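Long-range contacts in purine phosphoribosyltransferase (Pyrococcus horikoshii, PDB 1VDM), which probably catalyses the transfer of a phosphoribosyl group to a purine base: residues Phe16-Lys21 with Tyr131-Thr136; Val58-Gly63 with Gly96-Val101; Cys118-Pro123 with Lys138-Pro143. One frame throughout, in Å; residues are numbered along the deposited sequence.

Contact 1. Residues Phe16-Lys21 with Tyr131-Thr136; sequences FALAEK and YYVFRT
The backbone at Y131-V133 runs past one side of the helix turn that carries L18 and K21, and the two segments come nearest at L18 and Y131, whose CA atoms are 6.8 Å apart. No direct hydrogen bond joins them.

L18 is the middle of the contact. Its CG lies anti to its own carbonyl carbon (chi1 -65°), which sends the isobutyl end out from the helix towards residues 131-133. There CD2 packs on Y131 CB at 3.9 Å. The leucine and tyrosine side chains pass one another, running opposite ways. V133 CG2 also packs on L18, 4.1 Å from CG. The other V133 methyl, CG1, sits over the centre of the F134 ring, so V133 bridges the helix and the phenylalanine.

K21 contributes carbon, not charge. K21 CB touches Y131 CD2 at 3.9 Å, and CG lies as close to the same ring side. A bend at chi2 (59°) then turns the rest of the chain away, so the ammonium group takes no part.

A water bridges the polar groups. It donates to K21 O (3.2 Å) and is also hydrogen-bonded to Y131 OH (2.9 Å). The backbone of Y131 is bonded to I116 and C118. F147 of a second subunit packs on A17, close by.

Helix 8-23 thus packs on residues 131-133 through apolar carbon, aliphatic and aromatic. Direct contact between the segments is apolar, and the water adds the polar link.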
# COMPACT_ATOMS: atom_id res chain seq x y z
N PHE G 16 -28.52 -1.74 -15.17
CA PHE G 16 -27.78 -1.25 -16.33
C PHE G 16 -28.66 -1.26 -17.58
O PHE G 16 -28.60 -0.33 -18.40
CB PHE G 16 -26.51 -2.09 -16.58
CG PHE G 16 -25.30 -1.60 -15.80
CD1 PHE G 16 -24.80 -0.31 -16.01
CD2 PHE G 16 -24.69 -2.40 -14.84
CE1 PHE G 16 -23.71 0.18 -15.26
CE2 PHE G 16 -23.59 -1.93 -14.09
CZ PHE G 16 -23.11 -0.63 -14.30
N ALA G 17 -29.49 -2.29 -17.70
CA ALA G 17 -30.41 -2.42 -18.83
C ALA G 17 -31.44 -1.29 -18.80
O ALA G 17 -31.73 -0.67 -19.82
CB ALA G 17 -31.11 -3.77 -18.78
N LEU G 18 -31.97 -1.02 -17.63
CA LEU G 18 -32.95 0.04 -17.48
C LEU G 18 -32.32 1.37 -17.85
O LEU G 18 -32.93 2.18 -18.54
CB LEU G 18 -33.47 0.08 -16.03
CG LEU G 18 -34.25 -1.17 -15.61
CD1 LEU G 18 -34.41 -1.23 -14.09
CD2 LEU G 18 -35.62 -1.16 -16.29
N ALA G 19 -31.10 1.60 -17.37
CA ALA G 19 -30.38 2.84 -17.65
C ALA G 19 -30.33 3.14 -19.14
O ALA G 19 -30.70 4.23 -19.57
CB ALA G 19 -28.97 2.76 -17.10
N GLU G 20 -29.88 2.17 -19.94
CA GLU G 20 -29.79 2.38 -21.38
C GLU G 20 -31.12 2.84 -21.96
O GLU G 20 -31.16 3.69 -22.86
CB GLU G 20 -29.31 1.10 -22.09
CG GLU G 20 -28.95 1.30 -23.58
CD GLU G 20 -27.93 2.43 -23.81
OE1 GLU G 20 -26.83 2.38 -23.22
OE2 GLU G 20 -28.22 3.36 -24.59
N LYS G 21 -32.22 2.28 -21.45
CA LYS G 21 -33.56 2.64 -21.91
C LYS G 21 -33.98 4.01 -21.39
O LYS G 21 -34.60 4.78 -22.10
CB LYS G 21 -34.57 1.58 -21.46
CG LYS G 21 -35.19 0.79 -22.59
CD LYS G 21 -34.14 0.08 -23.42
CE LYS G 21 -34.74 -0.54 -24.68
NZ LYS G 21 -33.72 -1.26 -25.49
N TYR G 131 -40.94 0.58 -17.75
CA TYR G 131 -39.71 -0.18 -17.94
C TYR G 131 -39.48 -1.12 -16.76
O TYR G 131 -39.49 -0.69 -15.61
CB TYR G 131 -38.49 0.75 -18.05
CG TYR G 131 -38.62 1.88 -19.04
CD1 TYR G 131 -39.03 3.14 -18.63
CD2 TYR G 131 -38.34 1.68 -20.39
CE1 TYR G 131 -39.15 4.19 -19.54
CE2 TYR G 131 -38.45 2.72 -21.30
CZ TYR G 131 -38.86 3.97 -20.87
OH TYR G 131 -38.98 4.99 -21.77
N TYR G 132 -39.27 -2.41 -17.04
CA TYR G 132 -39.01 -3.38 -15.98
C TYR G 132 -38.25 -4.57 -16.56
O TYR G 132 -38.21 -4.73 -17.78
CB TYR G 132 -40.32 -3.83 -15.29
CG TYR G 132 -41.22 -4.75 -16.10
CD1 TYR G 132 -40.94 -6.11 -16.21
CD2 TYR G 132 -42.36 -4.25 -16.74
CE1 TYR G 132 -41.77 -6.96 -16.95
CE2 TYR G 132 -43.20 -5.09 -17.48
CZ TYR G 132 -42.89 -6.44 -17.58
OH TYR G 132 -43.70 -7.27 -18.33
N VAL G 133 -37.66 -5.40 -15.71
CA VAL G 133 -36.89 -6.54 -16.18
C VAL G 133 -37.44 -7.92 -15.83
O VAL G 133 -37.45 -8.83 -16.66
CB VAL G 133 -35.44 -6.47 -15.64
CG1 VAL G 133 -34.64 -7.69 -16.09
CG2 VAL G 133 -34.78 -5.19 -16.11
N PHE G 134 -37.89 -8.09 -14.59
CA PHE G 134 -38.41 -9.38 -14.16
C PHE G 134 -39.92 -9.47 -14.00
O PHE G 134 -40.58 -8.55 -13.49
CB PHE G 134 -37.71 -9.81 -12.86
CG PHE G 134 -36.21 -9.85 -12.96
CD1 PHE G 134 -35.43 -8.93 -12.26
CD2 PHE G 134 -35.58 -10.80 -13.76
CE1 PHE G 134 -34.04 -8.96 -12.35
CE2 PHE G 134 -34.18 -10.84 -13.85
CZ PHE G 134 -33.42 -9.92 -13.15
N ARG G 135 -40.46 -10.60 -14.43
CA ARG G 135 -41.87 -10.86 -14.29
C ARG G 135 -42.07 -12.19 -13.58
O ARG G 135 -41.50 -13.21 -13.95
CB ARG G 135 -42.49 -10.92 -15.69
CG ARG G 135 -44.00 -11.17 -15.64
CD ARG G 135 -44.54 -11.66 -16.99
NE ARG G 135 -45.78 -10.97 -17.34
CZ ARG G 135 -46.90 -11.71 -17.43
NH1 ARG G 135 -46.85 -13.01 -17.20
NH2 ARG G 135 -48.05 -11.13 -17.76
N THR G 136 -42.83 -12.13 -12.50
CA THR G 136 -43.04 -13.31 -11.67
C THR G 136 -44.29 -13.18 -10.81
O THR G 136 -44.80 -12.08 -10.60
CB THR G 136 -41.83 -13.57 -10.72
OG1 THR G 136 -42.01 -14.81 -10.02
CG2 THR G 136 -41.70 -12.44 -9.70
O HOH W 1 -37.16 4.76 -23.99

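Contact 2. Residues Val58-Gly63 with Gly96-Val101; sequences VKFYKG and GKTLEV
F60 loses the most surface here, and K97 lies across its ring. The lysine crosses one face with its aliphatic chain. K97 CE sits 3.6 Å from the F60 ring centroid, near the ring normal, in a CH-pi contact. K97 NZ is 4.2 Å from the same centroid and 24° off the normal, which makes a cation-pi pair. A bend at chi3 (58°) in an otherwise extended chain folds the CE-NZ end over the face. NZ also has a long, weak ion pair with E69, and the ring's pi face probably helps to stabilise the ammonium.

T98 comes to the same ring from another direction. Its OG1 lies at the edge, near the ring plane, 3.7 Å from F60 CE1. V101 CG2 is 4.2 Å from F60 CZ.

V58 is the second large contributor. It points the same way as F60, because the two are alternate residues of one strand. V58 CB packs on T98 CG2 at 3.9 Å. Its CG1 meets V101 CG1 at 4.0 Å. One helix turn, K97 to V101, therefore receives both strand residues without a hydrogen bond between the segments.

G96 is the N-cap of this helix. The sequence before and through it resembles the PRPP-binding motif of type I phosphoribosyltransferases, so the helix start probably borders the phosphoribosyl site.

The axes of strand 58-61 and helix 97-101 are 9.2 Å apart, with 121° between their directions. The first turn of helix 97-107 packs on V58 and F60, near the end of strand 53-61. Strand 70-73 pairs antiparallel with that strand, and its P71 touches V58, F60 and V101. A hydrogen bond from E100 to S126 ties the helix to the loop that follows strand 120-121.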
# COMPACT_ATOMS: atom_id res chain seq x y z
N VAL G 58 -43.97 5.66 1.47
CA VAL G 58 -45.41 5.47 1.66
C VAL G 58 -45.63 4.25 2.55
O VAL G 58 -45.04 3.20 2.33
CB VAL G 58 -46.12 5.26 0.31
CG1 VAL G 58 -47.61 5.11 0.54
CG2 VAL G 58 -45.85 6.44 -0.60
N LYS G 59 -46.47 4.41 3.56
CA LYS G 59 -46.74 3.30 4.46
C LYS G 59 -48.24 3.06 4.62
O LYS G 59 -49.07 3.94 4.42
CB LYS G 59 -46.13 3.63 5.82
CG LYS G 59 -45.07 2.62 6.25
CD LYS G 59 -43.96 3.25 7.10
CE LYS G 59 -42.62 3.32 6.36
NZ LYS G 59 -41.87 4.49 6.82
N PHE G 60 -48.61 1.82 4.96
CA PHE G 60 -50.03 1.51 5.09
C PHE G 60 -50.40 0.96 6.48
O PHE G 60 -49.73 0.11 7.05
CB PHE G 60 -50.39 0.48 4.01
CG PHE G 60 -50.35 1.12 2.66
CD1 PHE G 60 -49.18 1.06 1.90
CD2 PHE G 60 -51.48 1.74 2.15
CE1 PHE G 60 -49.15 1.62 0.64
CE2 PHE G 60 -51.44 2.30 0.88
CZ PHE G 60 -50.28 2.24 0.12
N TYR G 61 -51.50 1.53 7.04
CA TYR G 61 -52.09 1.04 8.27
C TYR G 61 -53.55 0.62 8.06
O TYR G 61 -54.18 0.94 7.06
CB TYR G 61 -51.99 2.14 9.32
CG TYR G 61 -50.58 2.63 9.41
CD1 TYR G 61 -50.32 4.00 9.37
CD2 TYR G 61 -49.52 1.74 9.57
CE1 TYR G 61 -49.03 4.47 9.51
CE2 TYR G 61 -48.22 2.21 9.70
CZ TYR G 61 -47.97 3.57 9.68
OH TYR G 61 -46.69 4.04 9.86
N LYS G 62 -54.07 -0.15 9.03
CA LYS G 62 -55.41 -0.70 8.86
C LYS G 62 -56.50 0.37 8.98
O LYS G 62 -57.56 0.29 8.37
CB LYS G 62 -55.62 -1.79 9.91
CG LYS G 62 -55.01 -3.13 9.48
CD LYS G 62 -56.08 -4.13 9.03
CE LYS G 62 -56.82 -4.77 10.20
NZ LYS G 62 -58.13 -5.25 9.76
N GLY G 63 -56.23 1.37 9.83
CA GLY G 63 -57.20 2.45 9.99
C GLY G 63 -58.50 1.95 10.65
O GLY G 63 -58.54 0.94 11.34
N GLY G 96 -49.49 -2.41 -7.09
CA GLY G 96 -49.51 -1.08 -7.68
C GLY G 96 -50.07 -0.09 -6.69
O GLY G 96 -50.29 1.09 -6.99
N LYS G 97 -50.32 -0.60 -5.49
CA LYS G 97 -50.87 0.20 -4.41
C LYS G 97 -49.98 1.41 -4.13
O LYS G 97 -50.43 2.56 -4.24
CB LYS G 97 -51.00 -0.70 -3.18
CG LYS G 97 -51.71 -0.09 -1.99
CD LYS G 97 -51.68 -1.06 -0.80
CE LYS G 97 -50.24 -1.42 -0.41
NZ LYS G 97 -50.17 -2.42 0.68
N THR G 98 -48.72 1.16 -3.78
CA THR G 98 -47.79 2.24 -3.46
C THR G 98 -47.55 3.18 -4.63
O THR G 98 -47.53 4.40 -4.47
CB THR G 98 -46.43 1.67 -3.01
OG1 THR G 98 -46.62 0.82 -1.87
CG2 THR G 98 -45.50 2.80 -2.61
N LEU G 99 -47.35 2.61 -5.82
CA LEU G 99 -47.11 3.41 -7.00
C LEU G 99 -48.21 4.42 -7.30
O LEU G 99 -47.92 5.57 -7.63
CB LEU G 99 -46.86 2.50 -8.21
CG LEU G 99 -45.46 1.89 -8.25
CD1 LEU G 99 -45.31 0.95 -9.43
CD2 LEU G 99 -44.44 3.00 -8.33
N GLU G 100 -49.47 4.02 -7.17
CA GLU G 100 -50.56 4.96 -7.44
C GLU G 100 -50.50 6.15 -6.49
O GLU G 100 -50.75 7.29 -6.90
CB GLU G 100 -51.92 4.25 -7.34
CG GLU G 100 -52.20 3.36 -8.54
CD GLU G 100 -53.60 2.77 -8.54
OE1 GLU G 100 -53.92 2.02 -9.49
OE2 GLU G 100 -54.38 3.05 -7.59
N VAL G 101 -50.18 5.90 -5.22
CA VAL G 101 -50.08 6.99 -4.26
C VAL G 101 -48.95 7.93 -4.67
O VAL G 101 -49.08 9.15 -4.58
CB VAL G 101 -49.77 6.46 -2.85
CG1 VAL G 101 -49.68 7.62 -1.87
CG2 VAL G 101 -50.85 5.49 -2.42

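Contact 3. Residues Cys118-Pro123 with Lys138-Pro143; sequences CLAMKP and KWIVFP
A120 and I140 face each other from two backbones that run nearly antiparallel, 160° apart, but too widely spaced to pair. Their CA atoms are 8.9 Å apart, and no hydrogen bond crosses. Side chains fill the space between.

A120 CB meets I140 CD1 at 3.8 Å. Next to them, L119 CD1 packs obliquely on the F142 ring, 3.8 Å from CE2. I140 CG2 lies over one face of that ring, which helps to fix its tilt.

The chain turns a corner at L119, leaving the main sheet for the small parallel sheet of strands 92-93, 120-121 and 134-135. Strand 139-141 instead pairs with strand 3-5, outside the main sheet, and this pair probably corresponds to the hood of type I phosphoribosyltransferases.

K122 is extended beyond CG and passes the backbone of K138 and W139. Its NZ is 3.3 Å from K138 O, at an angle too poor for a hydrogen bond, and 4.0 Å from W139 CE3. The firm partner of NZ is D94, in a salt bridge. Replacing K122 with an alanine would probably leave D94 without this positive mate and open a gap beside K138 and W139.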
# COMPACT_ATOMS: atom_id res chain seq x y z
N CYS G 118 -39.03 -0.16 -12.80
CA CYS G 118 -38.97 -1.14 -11.73
C CYS G 118 -38.08 -2.30 -12.12
O CYS G 118 -37.88 -2.57 -13.30
CB CYS G 118 -40.37 -1.70 -11.42
SG CYS G 118 -41.51 -0.56 -10.65
N LEU G 119 -37.56 -3.00 -11.12
CA LEU G 119 -36.73 -4.15 -11.40
C LEU G 119 -37.64 -5.28 -11.90
O LEU G 119 -37.30 -5.98 -12.86
CB LEU G 119 -36.02 -4.60 -10.13
CG LEU G 119 -34.99 -3.63 -9.56
CD1 LEU G 119 -34.51 -4.13 -8.20
CD2 LEU G 119 -33.83 -3.50 -10.55
N ALA G 120 -38.79 -5.43 -11.25
CA ALA G 120 -39.75 -6.47 -11.61
C ALA G 120 -41.19 -6.05 -11.39
O ALA G 120 -41.48 -5.04 -10.75
CB ALA G 120 -39.46 -7.73 -10.80
N MET G 121 -42.10 -6.84 -11.95
CA MET G 121 -43.53 -6.57 -11.80
C MET G 121 -44.28 -7.89 -11.73
O MET G 121 -43.80 -8.92 -12.21
CB MET G 121 -44.08 -5.77 -12.98
CG MET G 121 -44.28 -6.58 -14.26
SD MET G 121 -45.97 -6.49 -14.93
CE MET G 121 -46.16 -8.15 -15.55
N LYS G 122 -45.45 -7.85 -11.11
CA LYS G 122 -46.29 -9.03 -10.99
C LYS G 122 -47.52 -8.82 -11.88
O LYS G 122 -48.10 -7.73 -11.89
CB LYS G 122 -46.64 -9.26 -9.52
CG LYS G 122 -45.43 -9.75 -8.73
CD LYS G 122 -45.64 -9.69 -7.24
CE LYS G 122 -44.52 -10.42 -6.52
NZ LYS G 122 -44.75 -10.47 -5.05
N PRO G 123 -47.90 -9.85 -12.65
CA PRO G 123 -49.03 -9.88 -13.59
C PRO G 123 -50.30 -9.10 -13.25
O PRO G 123 -50.90 -8.48 -14.13
CB PRO G 123 -49.31 -11.38 -13.74
CG PRO G 123 -47.95 -11.97 -13.62
CD PRO G 123 -47.35 -11.21 -12.46
N LYS G 138 -44.30 -15.15 -7.89
CA LYS G 138 -43.75 -15.51 -6.59
C LYS G 138 -43.34 -14.29 -5.78
O LYS G 138 -43.31 -13.17 -6.30
CB LYS G 138 -42.54 -16.42 -6.75
CG LYS G 138 -42.81 -17.74 -7.44
CD LYS G 138 -41.60 -18.64 -7.32
CE LYS G 138 -41.80 -19.94 -8.06
NZ LYS G 138 -40.56 -20.77 -8.00
N TRP G 139 -43.03 -14.51 -4.51
CA TRP G 139 -42.57 -13.42 -3.67
C TRP G 139 -41.06 -13.29 -3.95
O TRP G 139 -40.34 -14.30 -3.99
CB TRP G 139 -42.82 -13.71 -2.19
CG TRP G 139 -42.23 -12.67 -1.27
CD1 TRP G 139 -41.00 -12.70 -0.68
CD2 TRP G 139 -42.83 -11.43 -0.88
NE1 TRP G 139 -40.79 -11.55 0.05
CE2 TRP G 139 -41.90 -10.75 -0.05
CE3 TRP G 139 -44.06 -10.82 -1.15
CZ2 TRP G 139 -42.17 -9.50 0.51
CZ3 TRP G 139 -44.33 -9.57 -0.59
CH2 TRP G 139 -43.38 -8.93 0.23
N ILE G 140 -40.61 -12.06 -4.16
CA ILE G 140 -39.21 -11.82 -4.46
C ILE G 140 -38.39 -11.36 -3.26
O ILE G 140 -38.72 -10.36 -2.61
CB ILE G 140 -39.03 -10.75 -5.56
CG1 ILE G 140 -39.92 -11.06 -6.75
CG2 ILE G 140 -37.57 -10.71 -6.01
CD1 ILE G 140 -39.96 -9.96 -7.76
N VAL G 141 -37.32 -12.09 -2.97
CA VAL G 141 -36.42 -11.70 -1.88
C VAL G 141 -35.23 -11.04 -2.56
O VAL G 141 -34.47 -11.69 -3.26
CB VAL G 141 -35.91 -12.91 -1.08
CG1 VAL G 141 -35.00 -12.42 0.03
CG2 VAL G 141 -37.08 -13.70 -0.50
N PHE G 142 -35.10 -9.73 -2.37
CA PHE G 142 -34.00 -8.99 -2.96
C PHE G 142 -32.67 -9.24 -2.24
O PHE G 142 -32.65 -9.70 -1.09
CB PHE G 142 -34.34 -7.50 -3.00
CG PHE G 142 -35.43 -7.17 -3.96
CD1 PHE G 142 -36.73 -6.92 -3.50
CD2 PHE G 142 -35.19 -7.13 -5.33
CE1 PHE G 142 -37.77 -6.63 -4.40
CE2 PHE G 142 -36.22 -6.84 -6.24
CZ PHE G 142 -37.51 -6.59 -5.77
N PRO G 143 -31.53 -8.91 -2.90
CA PRO G 143 -30.19 -9.11 -2.34
C PRO G 143 -29.96 -8.35 -1.03
O PRO G 143 -29.12 -8.74 -0.23
CB PRO G 143 -29.26 -8.60 -3.44
CG PRO G 143 -30.12 -8.48 -4.65
CD PRO G 143 -31.46 -8.10 -4.13

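How the contacts relate
Contacts 1 and 3 are buried neighbours, with centres about 12 Å apart. Contact 2 lies nearer the surface, about 24 Å from contact 1 between centres and on the opposite side of the chain's centre. Contacts 1 and 3 share the small sheet: F134 N bonds to L119 O, and F134 O to M121 N, both probable hydrogen bonds at 2.8 Å. Helix 8-23 supplies one side of contact 1 and also touches L119 and P143 of contact 3. Contact 2 meets contact 3 through L99 CD1 and C118 SG, 4.3 Å apart. Contact 1 is apolar with a bridging water. Contact 3 adds a buried lysine whose charge is met by D94. Only in contact 2 does a lysine lie over a ring face.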